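Local coordinates for protein salmonella typhimurium DB7155 bacteriophage DET7 tailspike (Bacteriophage, PDB 2V5I) that probably binds and hydrolyses the O-antigen of Salmonella as the receptor-binding tailspike of phage Det7, a trimer built on a parallel beta-helix, at residues T453-L458 / A471-L476; S482-T487 / K503-D508. All blocks are in the same frame, centred on the assembly; numbering follows the deposited sequence. Where two conformers were deposited one is given.

Contact 1: T453-L458 / A471-L476; sequences TAELAL and ALRSHL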
ATOM      1  N   THR A 453      -3.809 -33.382  14.383  1.00 12.04           N
ATOM      2  CA  THR A 453      -3.053 -33.665  13.173  1.00 11.19           C
ATOM      3  C   THR A 453      -2.505 -32.398  12.506  1.00 11.79           C
ATOM      4  O   THR A 453      -2.970 -31.294  12.767  1.00 12.36           O
ATOM      5  CB  THR A 453      -3.925 -34.371  12.123  1.00 11.88           C
ATOM      6  OG1 THR A 453      -4.993 -33.490  11.725  1.00 17.07           O
ATOM      7  CG2 THR A 453      -4.519 -35.678  12.674  1.00 15.07           C
ATOM      8  N   ALA A 454      -1.466 -32.566  11.691  1.00  8.86           N
ATOM      9  CA  ALA A 454      -0.930 -31.497  10.860  1.00  9.20           C
ATOM     10  C   ALA A 454      -0.760 -32.143   9.480  1.00  9.40           C
ATOM     11  O   ALA A 454      -0.305 -33.281   9.386  1.00 10.21           O
ATOM     12  CB  ALA A 454       0.405 -31.029  11.367  1.00 10.77           C
ATOM     13  N   GLU A 455      -1.067 -31.414   8.390  1.00 10.19           N
ATOM     14  CA  GLU A 455      -0.974 -32.068   7.071  1.00 11.21           C
ATOM     15  C   GLU A 455      -0.559 -31.140   5.940  1.00  9.54           C
ATOM     16  O   GLU A 455      -0.804 -29.946   5.989  1.00 10.87           O
ATOM     17  CB  GLU A 455      -2.312 -32.700   6.661  0.60 13.27           C
ATOM     18  CG  GLU A 455      -3.276 -31.759   5.955  0.60 17.54           C
ATOM     19  CD  GLU A 455      -4.625 -32.409   5.593  0.60 21.52           C
ATOM     20  OE1 GLU A 455      -4.737 -33.658   5.681  0.60 29.98           O
ATOM     21  OE2 GLU A 455      -5.569 -31.664   5.215  0.60 20.30           O
ATOM     22  N   LEU A 456       0.014 -31.771   4.916  1.00 10.38           N
ATOM     23  CA  LEU A 456       0.174 -31.197   3.587  1.00  8.52           C
ATOM     24  C   LEU A 456      -0.585 -32.131   2.656  1.00 10.03           C
ATOM     25  O   LEU A 456      -0.133 -33.259   2.373  1.00 11.63           O
ATOM     26  CB  LEU A 456       1.616 -31.131   3.146  1.00 12.11           C
ATOM     27  CG  LEU A 456       1.754 -30.507   1.740  1.00 16.00           C
ATOM     28  CD1 LEU A 456       1.599 -28.998   1.808  1.00 19.01           C
ATOM     29  CD2 LEU A 456       3.008 -30.901   1.145  1.00 23.96           C
ATOM     30  N   ALA A 457      -1.767 -31.701   2.283  1.00  9.29           N
ATOM     31  CA  ALA A 457      -2.611 -32.447   1.323  1.00  7.92           C
ATOM     32  C   ALA A 457      -2.203 -32.117  -0.112  1.00  8.98           C
ATOM     33  O   ALA A 457      -1.628 -31.074  -0.385  1.00  8.83           O
ATOM     34  CB  ALA A 457      -4.038 -32.085   1.553  1.00 10.76           C
ATOM     35  N   LEU A 458      -2.543 -33.041  -1.018  1.00  9.29           N
ATOM     36  CA  LEU A 458      -2.318 -32.870  -2.436  1.00  9.88           C
ATOM     37  C   LEU A 458      -3.677 -33.047  -3.127  1.00  9.69           C
ATOM     38  O   LEU A 458      -4.495 -33.864  -2.732  1.00 11.10           O
ATOM     39  CB  LEU A 458      -1.345 -33.911  -2.981  1.00 11.14           C
ATOM     40  CG  LEU A 458       0.015 -33.835  -2.311  1.00 18.81           C
ATOM     41  CD1 LEU A 458       0.182 -35.116  -1.609  1.00 24.06           C
ATOM     42  CD2 LEU A 458       1.121 -33.694  -3.331  1.00 23.59           C
ATOM     43  N   ALA A 471      -2.022 -37.305   0.688  1.00  9.07           N
ATOM     44  CA  ALA A 471      -1.517 -36.431   1.759  1.00  8.72           C
ATOM     45  C   ALA A 471      -0.275 -36.977   2.446  1.00 11.12           C
ATOM     46  O   ALA A 471       0.001 -38.187   2.442  1.00 12.38           O
ATOM     47  CB  ALA A 471      -2.612 -36.191   2.831  1.00 11.45           C
ATOM     48  N   LEU A 472       0.470 -36.030   3.030  1.00  8.37           N
ATOM     49  CA  LEU A 472       1.486 -36.291   4.033  1.00  9.90           C
ATOM     50  C   LEU A 472       0.874 -35.747   5.327  1.00  9.63           C
ATOM     51  O   LEU A 472       0.521 -34.572   5.381  1.00 10.96           O
ATOM     52  CB  LEU A 472       2.740 -35.491   3.690  1.00 10.26           C
ATOM     53  CG  LEU A 472       3.787 -35.369   4.786  1.00 14.14           C
ATOM     54  CD1 LEU A 472       4.379 -36.698   5.006  1.00 16.98           C
ATOM     55  CD2 LEU A 472       4.878 -34.286   4.400  1.00 17.76           C
ATOM     56  N   ARG A 473       0.677 -36.612   6.330  1.00  8.46           N
ATOM     57  CA  ARG A 473      -0.034 -36.217   7.541  1.00  9.93           C
ATOM     58  C   ARG A 473       0.721 -36.711   8.764  1.00 10.76           C
ATOM     59  O   ARG A 473       1.317 -37.792   8.759  1.00 10.65           O
ATOM     60  CB  ARG A 473      -1.431 -36.867   7.526  1.00 12.61           C
ATOM     61  CG  ARG A 473      -2.243 -36.747   6.267  1.00 17.75           C
ATOM     62  CD  ARG A 473      -3.739 -37.164   6.507  1.00 25.50           C
ATOM     63  NE  ARG A 473      -4.425 -36.130   7.303  1.00 24.12           N
ATOM     64  CZ  ARG A 473      -5.571 -36.294   7.969  1.00 38.03           C
ATOM     65  NH1 ARG A 473      -6.213 -37.458   7.975  1.00 33.77           N
ATOM     66  NH2 ARG A 473      -6.080 -35.272   8.659  1.00 41.88           N
ATOM     67  N   SER A 474       0.753 -35.879   9.800  1.00  8.58           N
ATOM     68  CA  SER A 474       1.283 -36.250  11.115  1.00  8.14           C
ATOM     69  C   SER A 474       0.111 -36.276  12.129  1.00  8.44           C
ATOM     70  O   SER A 474      -0.763 -35.412  12.103  1.00  8.77           O
ATOM     71  CB  SER A 474       2.318 -35.210  11.531  1.00  8.84           C
ATOM     72  OG  SER A 474       2.852 -35.541  12.794  1.00 11.34           O
ATOM     73  N   HIS A 475       0.133 -37.254  13.039  1.00  6.95           N
ATOM     74  CA  HIS A 475      -0.959 -37.494  13.993  1.00  8.82           C
ATOM     75  C   HIS A 475      -0.300 -37.661  15.358  1.00  9.30           C
ATOM     76  O   HIS A 475       0.703 -38.369  15.475  1.00  8.75           O
ATOM     77  CB  HIS A 475      -1.611 -38.828  13.699  1.00  9.59           C
ATOM     78  CG  HIS A 475      -2.312 -38.934  12.389  1.00 12.87           C
ATOM     79  ND1 HIS A 475      -3.689 -38.890  12.295  1.00 17.63           N
ATOM     80  CD2 HIS A 475      -1.858 -39.210  11.145  1.00 13.44           C
ATOM     81  CE1 HIS A 475      -4.037 -39.064  11.023  1.00 19.44           C
ATOM     82  NE2 HIS A 475      -2.940 -39.250  10.306  1.00 16.56           N
ATOM     83  N   LEU A 476      -0.853 -37.058  16.397  1.00  9.90           N
ATOM     84  CA  LEU A 476      -0.297 -37.340  17.712  1.00  9.90           C
ATOM     85  C   LEU A 476      -0.581 -38.763  18.187  1.00  9.54           C
ATOM     86  O   LEU A 476      -1.628 -39.345  17.842  1.00 11.43           O
ATOM     87  CB  LEU A 476      -0.721 -36.280  18.722  1.00 11.49           C
ATOM     88  CG  LEU A 476      -2.146 -36.147  19.163  1.00 11.55           C
ATOM     89  CD1 LEU A 476      -2.598 -37.276  20.125  1.00 15.73           C
ATOM     90  CD2 LEU A 476      -2.333 -34.767  19.849  1.00 14.79           C
TER
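T453 and H475 are a non-hydrogen-bonded pair on neighbouring antiparallel strands. The methyl CG2 of T453 sits 3.3 Å from H475 ND1. CG2 is anti to the carbonyl carbon, and OG1 lies between N and C (chi1 63°). H475 CE1 also lies over one face of the R473 guanidinium, toward its rim. The other end of the ring, NE2, is hydrogen-bonded to E488, and W486 stacks on the ring. E455 and R473 are the next such pair on the same face. Their side chains run side by side in the same direction. In one conformer of E455, OE1 lies 3.0 Å from R473 NE and forms a salt bridge. E455 has a second conformer, so the bridge may not be constant. The bend of the R473 chain at chi3 (72°) brings NE over to the glutamate.

A454, L456, L472 and S474 point to the opposite face. There the S474 hydroxyl bonds S469 of the third subunit, and L456 packs on L456 of that subunit.

Backbone bonds set this register. A454 and S474 form one hydrogen-bonded pair, with S474 N to A454 O at 2.8 Å and nearly straight (177°). L456 and L472 form the next, with L456 N to L472 O at 2.9 Å. L456, A457 and L458 also pair in parallel with a strand of the second subunit, so the sheet continues across the interface. This is a regular antiparallel beta hairpin, here in the C-terminal intertwined region of a P22-like trimeric tailspike.

Contact 2: S482-T487 / K503-D508; sequences SGSAWT and KVNRGD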
ATOM      1  N   SER A 482       2.757 -36.364  25.008  1.00 13.83           N
ATOM      2  CA  SER A 482       3.255 -37.727  24.995  1.00 12.61           C
ATOM      3  C   SER A 482       4.660 -37.868  24.461  1.00 11.54           C
ATOM      4  O   SER A 482       5.295 -38.902  24.648  1.00 14.19           O
ATOM      5  CB  SER A 482       2.377 -38.634  24.152  1.00 13.09           C
ATOM      6  OG  SER A 482       2.566 -38.338  22.751  1.00 13.77           O
ATOM      7  N   GLY A 483       5.114 -36.876  23.684  1.00 11.50           N
ATOM      8  CA  GLY A 483       6.447 -36.944  23.067  1.00 10.98           C
ATOM      9  C   GLY A 483       6.547 -37.871  21.845  1.00  9.73           C
ATOM     10  O   GLY A 483       7.640 -38.245  21.467  1.00 11.56           O
ATOM     11  N   SER A 484       5.411 -38.210  21.272  1.00  9.52           N
ATOM     12  CA  SER A 484       5.326 -39.205  20.185  1.00 10.59           C
ATOM     13  C   SER A 484       4.226 -38.870  19.178  1.00  9.75           C
ATOM     14  O   SER A 484       3.098 -38.433  19.558  1.00 10.18           O
ATOM     15  CB  SER A 484       5.066 -40.595  20.785  1.00 11.21           C
ATOM     16  OG  SER A 484       4.890 -41.574  19.814  1.00 14.66           O
ATOM     17  N   ALA A 485       4.556 -39.060  17.889  1.00 10.73           N
ATOM     18  CA  ALA A 485       3.626 -38.870  16.766  1.00  8.53           C
ATOM     19  C   ALA A 485       3.871 -39.931  15.697  1.00  8.35           C
ATOM     20  O   ALA A 485       4.900 -40.657  15.720  1.00  8.01           O
ATOM     21  CB  ALA A 485       3.765 -37.477  16.166  1.00  9.31           C
ATOM     22  N   TRP A 486       2.929 -40.028  14.770  1.00  9.79           N
ATOM     23  CA  TRP A 486       3.085 -40.900  13.614  1.00  8.23           C
ATOM     24  C   TRP A 486       2.847 -40.164  12.306  1.00  8.96           C
ATOM     25  O   TRP A 486       1.991 -39.282  12.263  1.00  8.14           O
ATOM     26  CB  TRP A 486       2.246 -42.154  13.699  1.00 10.41           C
ATOM     27  CG  TRP A 486       0.759 -42.028  13.758  1.00  7.04           C
ATOM     28  CD1 TRP A 486       0.018 -41.884  14.864  1.00 10.59           C
ATOM     29  CD2 TRP A 486      -0.168 -42.322  12.694  1.00  9.00           C
ATOM     30  NE1 TRP A 486      -1.316 -41.972  14.582  1.00 10.77           N
ATOM     31  CE2 TRP A 486      -1.466 -42.196  13.236  1.00  8.65           C
ATOM     32  CE3 TRP A 486      -0.025 -42.578  11.336  1.00 13.77           C
ATOM     33  CZ2 TRP A 486      -2.622 -42.447  12.481  1.00 12.92           C
ATOM     34  CZ3 TRP A 486      -1.158 -42.796  10.594  1.00 13.72           C
ATOM     35  CH2 TRP A 486      -2.449 -42.703  11.157  1.00 15.29           C
ATOM     36  N   THR A 487       3.595 -40.565  11.283  1.00  7.47           N
ATOM     37  CA  THR A 487       3.558 -39.892   9.958  1.00  7.58           C
ATOM     38  C   THR A 487       2.970 -40.899   8.959  1.00  9.64           C
ATOM     39  O   THR A 487       3.305 -42.081   8.969  1.00 10.75           O
ATOM     40  CB  THR A 487       4.954 -39.497   9.548  1.00  9.40           C
ATOM     41  OG1 THR A 487       5.488 -38.569  10.540  1.00 10.50           O
ATOM     42  CG2 THR A 487       4.969 -38.745   8.234  1.00 12.47           C
ATOM     43  N   LYS A 503       2.250 -45.982   7.051  1.00  8.74           N
ATOM     44  CA  LYS A 503       2.334 -45.307   8.367  1.00  9.09           C
ATOM     45  C   LYS A 503       3.620 -45.642   9.099  1.00 11.39           C
ATOM     46  O   LYS A 503       4.005 -46.809   9.182  1.00 11.97           O
ATOM     47  CB  LYS A 503       1.161 -45.782   9.278  1.00  9.51           C
ATOM     48  CG  LYS A 503      -0.232 -45.853   8.578  1.00 14.33           C
ATOM     49  CD  LYS A 503      -1.377 -46.386   9.473  1.00 15.51           C
ATOM     50  CE  LYS A 503      -2.685 -46.681   8.671  1.00 22.77           C
ATOM     51  NZ  LYS A 503      -2.520 -47.766   7.616  1.00 21.55           N
ATOM     52  N   VAL A 504       4.242 -44.627   9.665  1.00  8.46           N
ATOM     53  CA  VAL A 504       5.484 -44.749  10.412  1.00  9.65           C
ATOM     54  C   VAL A 504       5.233 -44.285  11.876  1.00  7.92           C
ATOM     55  O   VAL A 504       4.828 -43.160  12.124  1.00  7.39           O
ATOM     56  CB  VAL A 504       6.586 -43.861   9.764  1.00 11.57           C
ATOM     57  CG1 VAL A 504       7.857 -43.895  10.575  1.00 15.23           C
ATOM     58  CG2 VAL A 504       6.881 -44.308   8.303  1.00 12.42           C
ATOM     59  N   ASN A 505       5.512 -45.204  12.814  1.00  7.80           N
ATOM     60  CA  ASN A 505       5.481 -44.996  14.277  1.00  7.65           C
ATOM     61  C   ASN A 505       4.059 -44.904  14.893  1.00  8.07           C
ATOM     62  O   ASN A 505       3.904 -44.389  15.981  1.00  8.82           O
ATOM     63  CB  ASN A 505       6.311 -43.795  14.732  1.00  7.72           C
ATOM     64  CG  ASN A 505       6.662 -43.884  16.202  1.00 10.52           C
ATOM     65  OD1 ASN A 505       7.031 -44.984  16.672  1.00  9.95           O
ATOM     66  ND2 ASN A 505       6.609 -42.745  16.928  1.00  9.07           N
ATOM     67  N   ARG A 506       3.041 -45.402  14.206  1.00  8.93           N
ATOM     68  CA  ARG A 506       1.707 -45.410  14.832  1.00  8.63           C
ATOM     69  C   ARG A 506       1.765 -46.297  16.092  1.00  8.70           C
ATOM     70  O   ARG A 506       2.444 -47.349  16.116  1.00 10.96           O
ATOM     71  CB  ARG A 506       0.673 -45.983  13.886  1.00 10.75           C
ATOM     72  CG  ARG A 506      -0.768 -45.672  14.342  1.00 13.51           C
ATOM     73  CD  ARG A 506      -1.861 -46.359  13.544  1.00 13.67           C
ATOM     74  NE  ARG A 506      -1.573 -47.763  13.474  1.00 13.25           N
ATOM     75  CZ  ARG A 506      -1.853 -48.627  14.445  1.00 14.77           C
ATOM     76  NH1 ARG A 506      -2.579 -48.260  15.494  1.00 18.33           N
ATOM     77  NH2 ARG A 506      -1.487 -49.878  14.312  1.00 17.12           N
ATOM     78  N   GLY A 507       1.163 -45.782  17.160  1.00  9.53           N
ATOM     79  CA  GLY A 507       1.147 -46.465  18.482  1.00 11.42           C
ATOM     80  C   GLY A 507       2.480 -46.386  19.227  1.00 11.75           C
ATOM     81  O   GLY A 507       2.682 -47.003  20.286  1.00 13.09           O
ATOM     82  N   ASP A 508       3.426 -45.630  18.669  1.00 12.30           N
ATOM     83  CA  ASP A 508       4.803 -45.552  19.149  1.00 12.49           C
ATOM     84  C   ASP A 508       5.519 -46.909  19.156  1.00 11.28           C
ATOM     85  O   ASP A 508       6.468 -47.145  19.909  1.00 13.79           O
ATOM     86  CB  ASP A 508       4.929 -44.874  20.536  1.00 13.68           C
ATOM     87  CG  ASP A 508       6.292 -44.226  20.748  1.00 16.91           C
ATOM     88  OD1 ASP A 508       6.834 -43.522  19.858  1.00 16.85           O
ATOM     89  OD2 ASP A 508       6.896 -44.435  21.831  1.00 19.08           O
TER
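Here a beta hairpin ends and its second strand gives way to a turn. The strands 485-493 and 501-504 of the antiparallel sheet pair at T487 and V504, and from N505 the chain turns toward strand 512-515. T487 and V504 form an antiparallel hydrogen-bonded pair: V504 N gives to T487 O at 2.8 Å, and T487 N gives to V504 O at 3.0 Å.

W486 carries most of the side-chain packing. R506 CG lies over one face of the indole, 3.6 Å from the centroid of the five-membered ring and only 7° off the ring normal. This is a CH-pi contact made by the aliphatic part of the arginine. The R506 guanidinium stands at 85° to the indole plane and does not stack on it. Its NE forms a salt bridge with E513, and its NH2 bonds the backbone O of E524 of the third subunit. The six-membered ring reaches the K503 chain, with W486 CZ3 3.8 Å from K503 CD. The K503 amino group carries on to a salt bridge with D528 of the third subunit.

Beyond the strand pair, side chains replace the backbone bonds. N505 turns its amide back to the 482-487 segment because CG lies opposite N (chi1 -160°), and ND2 gives to A485 O at 3.0 Å. The same ND2 gives to D508 OD1, while N505 OD1 accepts from the backbone N of K510. D508 N returns a bond to N505 O, which closes the turn. D508 OD1 also bonds S493 of the third subunit. The S484 hydroxyl bonds this oxygen too: OG gives to D508 OD1 at 2.8 Å, arriving from above the carboxylate plane, whereas N505 ND2 meets OD1 at its anti lone pair.

Contacts 1 and 2 follow one another along the chain and lie in one five-stranded antiparallel sheet. Their centres are 13 Å apart. They meet where strand 470-476 of contact 1 neighbours strand 485-493 of contact 2. There H475 N is 2.9 Å from W486 O, a probable hydrogen bond. The methyl of A485 packs on the backbone of H475, and L472 CD1 lies 3.9 Å from T487 CG2. Both contacts touch the third subunit, while the outer strand of contact 1 also joins the second. The centres of contacts 1 and 2 lie about 38 and 50 Å from the centre of the chain, past the last beta-helix strands, consistent with the C-terminal intertwined domain.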